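Local coordinates for protein 3-dehydroshikimate dehydratase (Pseudomonas putida, PDB 5HMQ) that converts 3-dehydroshikimate to protocatechuate and water with the help of a divalent metal ion, in the degradation of quinate and shikimate, at residues 443-448 with 603-608; 487-490 with 495-498. All coordinates share one frame; numbering follows the deposited sequence.

Contact 1: residues 443-448 with 603-608. With MG (magnesium ion), chain L.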
ATOM      1  N   ILE C 443     -24.684 -15.528 -14.415  1.00 48.18           N
ATOM      2  CA  ILE C 443     -23.483 -14.720 -14.255  1.00 48.56           C
ATOM      3  C   ILE C 443     -22.309 -15.481 -14.855  1.00 48.80           C
ATOM      4  O   ILE C 443     -21.956 -16.573 -14.394  1.00 48.86           O
ATOM      5  CB  ILE C 443     -23.241 -14.383 -12.778  1.00 46.42           C
ATOM      6  CG1 ILE C 443     -24.374 -13.498 -12.253  1.00 46.60           C
ATOM      7  CG2 ILE C 443     -21.885 -13.723 -12.594  1.00 41.96           C
ATOM      8  CD1 ILE C 443     -24.402 -13.366 -10.746  1.00 47.45           C
ATOM      9  N   ASP C 444     -21.702 -14.909 -15.892  1.00 49.23           N
ATOM     10  CA  ASP C 444     -20.582 -15.559 -16.556  1.00 47.96           C
ATOM     11  C   ASP C 444     -19.259 -15.248 -15.868  1.00 50.92           C
ATOM     12  O   ASP C 444     -18.446 -16.150 -15.649  1.00 49.61           O
ATOM     13  CB  ASP C 444     -20.525 -15.140 -18.025  1.00 47.92           C
ATOM     14  CG  ASP C 444     -19.313 -15.701 -18.735  1.00 48.00           C
ATOM     15  OD1 ASP C 444     -19.388 -16.843 -19.234  1.00 48.14           O
ATOM     16  OD2 ASP C 444     -18.282 -14.998 -18.795  1.00 46.09           O
ATOM     17  N   HIS C 445     -19.028 -13.982 -15.529  1.00 52.01           N
ATOM     18  CA  HIS C 445     -17.829 -13.614 -14.792  1.00 50.32           C
ATOM     19  C   HIS C 445     -18.075 -12.294 -14.082  1.00 50.22           C
ATOM     20  O   HIS C 445     -18.993 -11.541 -14.421  1.00 49.00           O
ATOM     21  CB  HIS C 445     -16.596 -13.523 -15.703  1.00 48.39           C
ATOM     22  CG  HIS C 445     -16.702 -12.491 -16.782  1.00 46.25           C
ATOM     23  ND1 HIS C 445     -17.092 -12.795 -18.067  1.00 46.39           N
ATOM     24  CD2 HIS C 445     -16.446 -11.161 -16.771  1.00 48.30           C
ATOM     25  CE1 HIS C 445     -17.079 -11.697 -18.801  1.00 47.59           C
ATOM     26  NE2 HIS C 445     -16.693 -10.691 -18.038  1.00 47.82           N
HETATM   27  N   MSE C 446     -17.244 -12.032 -13.081  1.00 53.91           N
HETATM   28  CA  MSE C 446     -17.335 -10.802 -12.316  1.00 52.86           C
HETATM   29  C   MSE C 446     -15.938 -10.299 -11.985  1.00 54.95           C
HETATM   30  O   MSE C 446     -15.134 -11.011 -11.380  1.00 52.79           O
HETATM   31  CB  MSE C 446     -18.153 -11.017 -11.044  1.00 53.07           C
HETATM   32  CG  MSE C 446     -18.417  -9.744 -10.266  1.00 62.78           C
HETATM   33 SE   MSE C 446     -19.716  -9.984  -8.831  1.00 68.12          SE
HETATM   34  CE  MSE C 446     -18.756 -11.316  -7.770  1.00 64.80           C
ATOM     35  N   ALA C 447     -15.652  -9.069 -12.399  1.00 47.10           N
ATOM     36  CA  ALA C 447     -14.330  -8.481 -12.250  1.00 47.59           C
ATOM     37  C   ALA C 447     -14.256  -7.635 -10.988  1.00 48.07           C
ATOM     38  O   ALA C 447     -15.220  -6.953 -10.626  1.00 48.76           O
ATOM     39  CB  ALA C 447     -13.969  -7.626 -13.467  1.00 46.86           C
ATOM     40  N   LEU C 448     -13.107  -7.688 -10.319  1.00 45.80           N
ATOM     41  CA  LEU C 448     -12.841  -6.849  -9.163  1.00 45.65           C
ATOM     42  C   LEU C 448     -11.750  -5.841  -9.499  1.00 45.33           C
ATOM     43  O   LEU C 448     -10.792  -6.163 -10.210  1.00 47.85           O
ATOM     44  CB  LEU C 448     -12.409  -7.692  -7.959  1.00 44.89           C
ATOM     45  CG  LEU C 448     -13.302  -8.851  -7.527  1.00 44.20           C
ATOM     46  CD1 LEU C 448     -12.733  -9.509  -6.264  1.00 46.96           C
ATOM     47  CD2 LEU C 448     -14.763  -8.424  -7.348  1.00 47.74           C
ATOM     48  N   ILE C 603     -23.075 -10.671 -22.706  1.00 45.56           N
ATOM     49  CA  ILE C 603     -22.222 -11.394 -23.639  1.00 46.04           C
ATOM     50  C   ILE C 603     -23.001 -12.535 -24.283  1.00 47.13           C
ATOM     51  O   ILE C 603     -23.985 -13.039 -23.739  1.00 49.67           O
ATOM     52  CB  ILE C 603     -20.945 -11.949 -22.967  1.00 45.83           C
ATOM     53  CG1 ILE C 603     -21.287 -13.134 -22.065  1.00 49.80           C
ATOM     54  CG2 ILE C 603     -20.239 -10.871 -22.173  1.00 47.83           C
ATOM     55  CD1 ILE C 603     -20.090 -13.977 -21.693  1.00 49.33           C
ATOM     56  N   GLN C 604     -22.540 -12.928 -25.469  1.00 50.08           N
ATOM     57  CA  GLN C 604     -22.959 -14.161 -26.124  1.00 51.01           C
ATOM     58  C   GLN C 604     -21.708 -14.906 -26.561  1.00 49.02           C
ATOM     59  O   GLN C 604     -20.909 -14.375 -27.339  1.00 48.68           O
ATOM     60  CB  GLN C 604     -23.864 -13.882 -27.326  1.00 52.85           C
ATOM     61  CG  GLN C 604     -24.372 -15.140 -28.014  1.00 51.35           C
ATOM     62  CD  GLN C 604     -25.007 -14.851 -29.362  1.00 53.06           C
ATOM     63  OE1 GLN C 604     -25.530 -13.761 -29.593  1.00 54.41           O
ATOM     64  NE2 GLN C 604     -24.959 -15.827 -30.260  1.00 50.75           N
ATOM     65  N   ARG C 605     -21.533 -16.125 -26.061  1.00 49.38           N
ATOM     66  CA  ARG C 605     -20.400 -16.959 -26.434  1.00 54.04           C
ATOM     67  C   ARG C 605     -20.824 -17.916 -27.538  1.00 56.34           C
ATOM     68  O   ARG C 605     -21.852 -18.591 -27.420  1.00 54.14           O
ATOM     69  CB  ARG C 605     -19.880 -17.733 -25.222  1.00 53.55           C
ATOM     70  CG  ARG C 605     -19.572 -16.834 -24.043  1.00 55.60           C
ATOM     71  CD  ARG C 605     -18.896 -17.587 -22.919  1.00 55.06           C
ATOM     72  NE  ARG C 605     -17.460 -17.346 -22.937  1.00 56.50           N
ATOM     73  CZ  ARG C 605     -16.831 -16.541 -22.090  1.00 53.64           C
ATOM     74  NH1 ARG C 605     -17.512 -15.906 -21.150  1.00 52.32           N
ATOM     75  NH2 ARG C 605     -15.522 -16.370 -22.181  1.00 56.47           N
ATOM     76  N   LYS C 606     -20.031 -17.979 -28.607  1.00 60.80           N
ATOM     77  CA  LYS C 606     -20.366 -18.815 -29.748  1.00 60.26           C
ATOM     78  C   LYS C 606     -19.209 -19.731 -30.117  1.00 61.28           C
ATOM     79  O   LYS C 606     -18.047 -19.312 -30.130  1.00 57.57           O
ATOM     80  CB  LYS C 606     -20.773 -17.951 -30.950  1.00 57.04           C
ATOM     81  CG  LYS C 606     -21.000 -18.722 -32.237  1.00 62.14           C
ATOM     82  CD  LYS C 606     -21.521 -17.811 -33.339  1.00 63.55           C
ATOM     83  CE  LYS C 606     -21.782 -18.594 -34.613  1.00 61.77           C
ATOM     84  NZ  LYS C 606     -22.344 -17.720 -35.678  1.00 62.12           N
ATOM     85  N   ALA C 607     -19.553 -20.983 -30.424  1.00 63.29           N
ATOM     86  CA  ALA C 607     -18.611 -22.036 -30.807  1.00 61.33           C
ATOM     87  C   ALA C 607     -17.383 -22.079 -29.901  1.00 62.81           C
ATOM     88  O   ALA C 607     -16.238 -22.097 -30.358  1.00 61.72           O
ATOM     89  CB  ALA C 607     -18.201 -21.884 -32.271  1.00 59.38           C
ATOM     90  N   GLY C 608     -17.632 -22.104 -28.594  1.00 62.58           N
ATOM     91  CA  GLY C 608     -16.569 -22.364 -27.644  1.00 59.72           C
ATOM     92  C   GLY C 608     -15.629 -21.221 -27.335  1.00 59.09           C
ATOM     93  O   GLY C 608     -14.546 -21.468 -26.790  1.00 57.50           O
TER
HETATM   94 MG    MG L 702     -15.915  -8.827 -18.877  1.00 45.35          MG
HETATM   95  O   HOH W   1     -13.707  -9.374 -18.202  1.00 46.31           O
HETATM   96  O   HOH W   2     -15.714  -9.772 -20.710  1.00 46.99           O
HETATM   97  O   HOH W   3     -15.003  -7.187 -19.753  1.00 50.99           O
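Asp444 and Arg605, on strands 440-450 and 599-606 of the dioxygenase-like domain's mixed sheet, meet in a salt bridge, OD2 of the aspartate lying 2.6 Å from NH1 of the arginine. NH1 stands in front of the whole carboxylate, since Asp444 OD1 is only 2.8 Å from Arg605 NH1. The carboxylate and guanidinium planes are 27° apart, and OD2 reaches the guanidinium at its edge, in the plane. A bend at chi3 (101°) in the arginine chain turns its head onto the acid, and NE is held by a hydrogen bond to Tyr609 O.

Asp444 OD2 is shared. His445 ND1 donates to it over 2.6 Å, close to the plane of the imidazole, and the oxygen accepts with its anti lone pair. The first torsion of His445 (chi1 61°) sets the ring between backbone N and carbonyl carbon, with ND1 on the Asp444 side.

Ile603 adds a van der Waals contact: its CD1 methyl lies against the carboxylate, 3.5 Å from Asp444 CG; the two side chains cross at about a right angle.

At the far end of the imidazole, NE2 binds the magnesium ion at 2.2 Å. His523, Glu601 and three waters complete six-fold coordination, a two-histidine, one-carboxylate site as in other vicinal-oxygen-chelate (VOC) proteins, and the ring of Tyr612 meets that of His445 edge-to-face.

Asp444 thus acts as a second-shell residue: its hydrogen bond helps hold the ring's rotation, directing NE2 at the metal, and probably makes the imidazole a stronger donor to it. The arginine probably orients the acid and would partly offset its charge.

Contact 2: residues 487-490 with 495-498; sequences ALRS and LRLP
The beta hairpin of strands 484-489 and 496-501, in the second VOC module of the dioxygenase-like domain, is closed here at its turn end, where Leu488 and Leu497 form the antiparallel hydrogen-bonded pair. Leu488 N donates a hydrogen bond to Leu497 O at 2.9 Å, and Leu497 N donates one to Leu488 O at the same distance. Both donors lie above the plane of the carbonyl that accepts them, by 57° and 40°.

Next to the turn, Ser490 grips Leu495 twice. Its backbone N donates to Leu495 O over 2.8 Å, nearly straight. The side chain replaces a main-chain acceptor: OG accepts a hydrogen bond from Leu495 N at 2.9 Å, brought there by a first torsion of 60° that tucks the hydroxyl between backbone N and carbonyl carbon.

Weaker CA-H...O contacts accompany these bonds, the shortest from Arg489 CA to Leu495 O at 3.4 Å. In the non-hydrogen-bonded pair of Ala487 and Pro498 the backbones come close, and the methyl CB of Ala487 packs on Pro498 CA at 3.5 Å.

Leu488 and Leu497 share one face of the sheet and both touch Tyr462 of helix 455-465. Ala487, Arg489, Arg496 and Pro498 occupy the other. Arg489 runs extended, and its NH1 bonds to Gln491 O; Arg496 forms a salt bridge with Asp471 and donates from NH1 to Ala610 O. Arg496 packs on His445 and the Pro498 side chain lies about 6 Å from the magnesium ion, so this face borders the metal site.

Chemically the two faces differ: Leu488 and Leu497 join the sheet to the helix, whereas the other carries two arginines, and Asp471 probably offsets the charge of Arg496. The serine hydroxyl satisfies the buried amide of Leu495.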
ATOM      1  N   ALA C 487      -6.699 -12.851 -14.108  1.00 52.54           N
ATOM      2  CA  ALA C 487      -8.004 -13.386 -13.762  1.00 50.16           C
ATOM      3  C   ALA C 487      -7.818 -14.723 -13.063  1.00 49.64           C
ATOM      4  O   ALA C 487      -6.797 -15.394 -13.229  1.00 50.88           O
ATOM      5  CB  ALA C 487      -8.896 -13.557 -15.000  1.00 52.44           C
ATOM      6  N   LEU C 488      -8.807 -15.089 -12.252  1.00 46.89           N
ATOM      7  CA  LEU C 488      -8.850 -16.392 -11.608  1.00 46.02           C
ATOM      8  C   LEU C 488     -10.100 -17.142 -12.052  1.00 47.18           C
ATOM      9  O   LEU C 488     -11.008 -16.583 -12.674  1.00 47.73           O
ATOM     10  CB  LEU C 488      -8.804 -16.262 -10.081  1.00 48.50           C
ATOM     11  CG  LEU C 488      -7.552 -15.590  -9.516  1.00 50.26           C
ATOM     12  CD1 LEU C 488      -7.725 -15.323  -8.023  1.00 52.37           C
ATOM     13  CD2 LEU C 488      -6.286 -16.415  -9.797  1.00 47.32           C
ATOM     14  N   ARG C 489     -10.139 -18.428 -11.713  1.00 47.84           N
ATOM     15  CA  ARG C 489     -11.129 -19.331 -12.282  1.00 49.31           C
ATOM     16  C   ARG C 489     -11.270 -20.539 -11.372  1.00 47.64           C
ATOM     17  O   ARG C 489     -10.263 -21.128 -10.971  1.00 50.50           O
ATOM     18  CB  ARG C 489     -10.697 -19.754 -13.694  1.00 48.69           C
ATOM     19  CG  ARG C 489     -11.619 -20.717 -14.418  1.00 52.98           C
ATOM     20  CD  ARG C 489     -10.866 -21.380 -15.568  1.00 56.31           C
ATOM     21  NE  ARG C 489     -11.740 -22.118 -16.478  1.00 59.83           N
ATOM     22  CZ  ARG C 489     -12.056 -23.402 -16.340  1.00 59.92           C
ATOM     23  NH1 ARG C 489     -11.577 -24.100 -15.319  1.00 59.24           N
ATOM     24  NH2 ARG C 489     -12.857 -23.989 -17.220  1.00 58.84           N
ATOM     25  N   SER C 490     -12.508 -20.896 -11.036  1.00 47.92           N
ATOM     26  CA  SER C 490     -12.740 -22.165 -10.361  1.00 48.31           C
ATOM     27  C   SER C 490     -12.345 -23.313 -11.288  1.00 50.20           C
ATOM     28  O   SER C 490     -12.271 -23.159 -12.509  1.00 50.93           O
ATOM     29  CB  SER C 490     -14.200 -22.295  -9.929  1.00 48.15           C
ATOM     30  OG  SER C 490     -15.075 -22.230 -11.041  1.00 50.11           O
ATOM     31  N   LEU C 495     -17.137 -20.354 -11.877  1.00 46.63           N
ATOM     32  CA  LEU C 495     -16.825 -19.082 -11.242  1.00 45.99           C
ATOM     33  C   LEU C 495     -15.583 -18.495 -11.896  1.00 47.49           C
ATOM     34  O   LEU C 495     -14.547 -19.162 -11.977  1.00 48.59           O
ATOM     35  CB  LEU C 495     -16.587 -19.257  -9.740  1.00 45.78           C
ATOM     36  CG  LEU C 495     -17.717 -19.814  -8.875  1.00 46.38           C
ATOM     37  CD1 LEU C 495     -17.182 -20.231  -7.515  1.00 47.44           C
ATOM     38  CD2 LEU C 495     -18.837 -18.798  -8.721  1.00 45.09           C
ATOM     39  N   ARG C 496     -15.686 -17.252 -12.361  1.00 50.54           N
ATOM     40  CA  ARG C 496     -14.586 -16.573 -13.038  1.00 47.30           C
ATOM     41  C   ARG C 496     -14.471 -15.173 -12.464  1.00 48.10           C
ATOM     42  O   ARG C 496     -15.470 -14.458 -12.348  1.00 49.67           O
ATOM     43  CB  ARG C 496     -14.778 -16.514 -14.560  1.00 45.74           C
ATOM     44  CG  ARG C 496     -14.993 -17.859 -15.232  1.00 49.58           C
ATOM     45  CD  ARG C 496     -14.964 -17.722 -16.750  1.00 51.21           C
ATOM     46  NE  ARG C 496     -13.644 -17.388 -17.276  1.00 52.39           N
ATOM     47  CZ  ARG C 496     -13.315 -17.447 -18.560  1.00 53.87           C
ATOM     48  NH1 ARG C 496     -14.211 -17.834 -19.450  1.00 53.20           N
ATOM     49  NH2 ARG C 496     -12.089 -17.129 -18.954  1.00 52.40           N
ATOM     50  N   LEU C 497     -13.247 -14.780 -12.126  1.00 50.86           N
ATOM     51  CA  LEU C 497     -12.998 -13.575 -11.337  1.00 49.55           C
ATOM     52  C   LEU C 497     -11.787 -12.846 -11.894  1.00 48.38           C
ATOM     53  O   LEU C 497     -10.665 -12.999 -11.396  1.00 47.06           O
ATOM     54  CB  LEU C 497     -12.802 -13.933  -9.862  1.00 47.83           C
ATOM     55  CG  LEU C 497     -12.968 -12.847  -8.803  1.00 54.30           C
ATOM     56  CD1 LEU C 497     -14.437 -12.663  -8.462  1.00 54.52           C
ATOM     57  CD2 LEU C 497     -12.170 -13.224  -7.568  1.00 54.51           C
ATOM     58  N   PRO C 498     -11.972 -12.053 -12.948  1.00 49.18           N
ATOM     59  CA  PRO C 498     -10.890 -11.171 -13.392  1.00 48.22           C
ATOM     60  C   PRO C 498     -10.621 -10.093 -12.357  1.00 49.97           C
ATOM     61  O   PRO C 498     -11.502  -9.705 -11.585  1.00 47.76           O
ATOM     62  CB  PRO C 498     -11.414 -10.583 -14.707  1.00 48.90           C
ATOM     63  CG  PRO C 498     -12.883 -10.791 -14.675  1.00 49.06           C
ATOM     64  CD  PRO C 498     -13.133 -12.013 -13.852  1.00 49.93           C
TER

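Overall arrangement
Contacts 1 and 2 have centres about 11 Å apart and belong to the same mixed sheet, in the C-terminal dioxygenase-like domain rather than the TIM barrel that holds the dehydratase metal site. Strand 440-450 is flanked by 496-501 and 520-528, and 599-606 lies beyond the latter. Residues 487-490 and 495-498 fall between the two segments of contact 1 along the chain. The contacts touch through probable backbone hydrogen bonds, Met446 N to Arg496 O (3.1 Å) and Leu448 N to Pro498 O (2.9 Å). The hairpin thus lines one side of the histidine-bearing strand, and the sheet supplies all three protein ligands of the domain's own magnesium ion, from strands 440-450, 520-528 and 599-606.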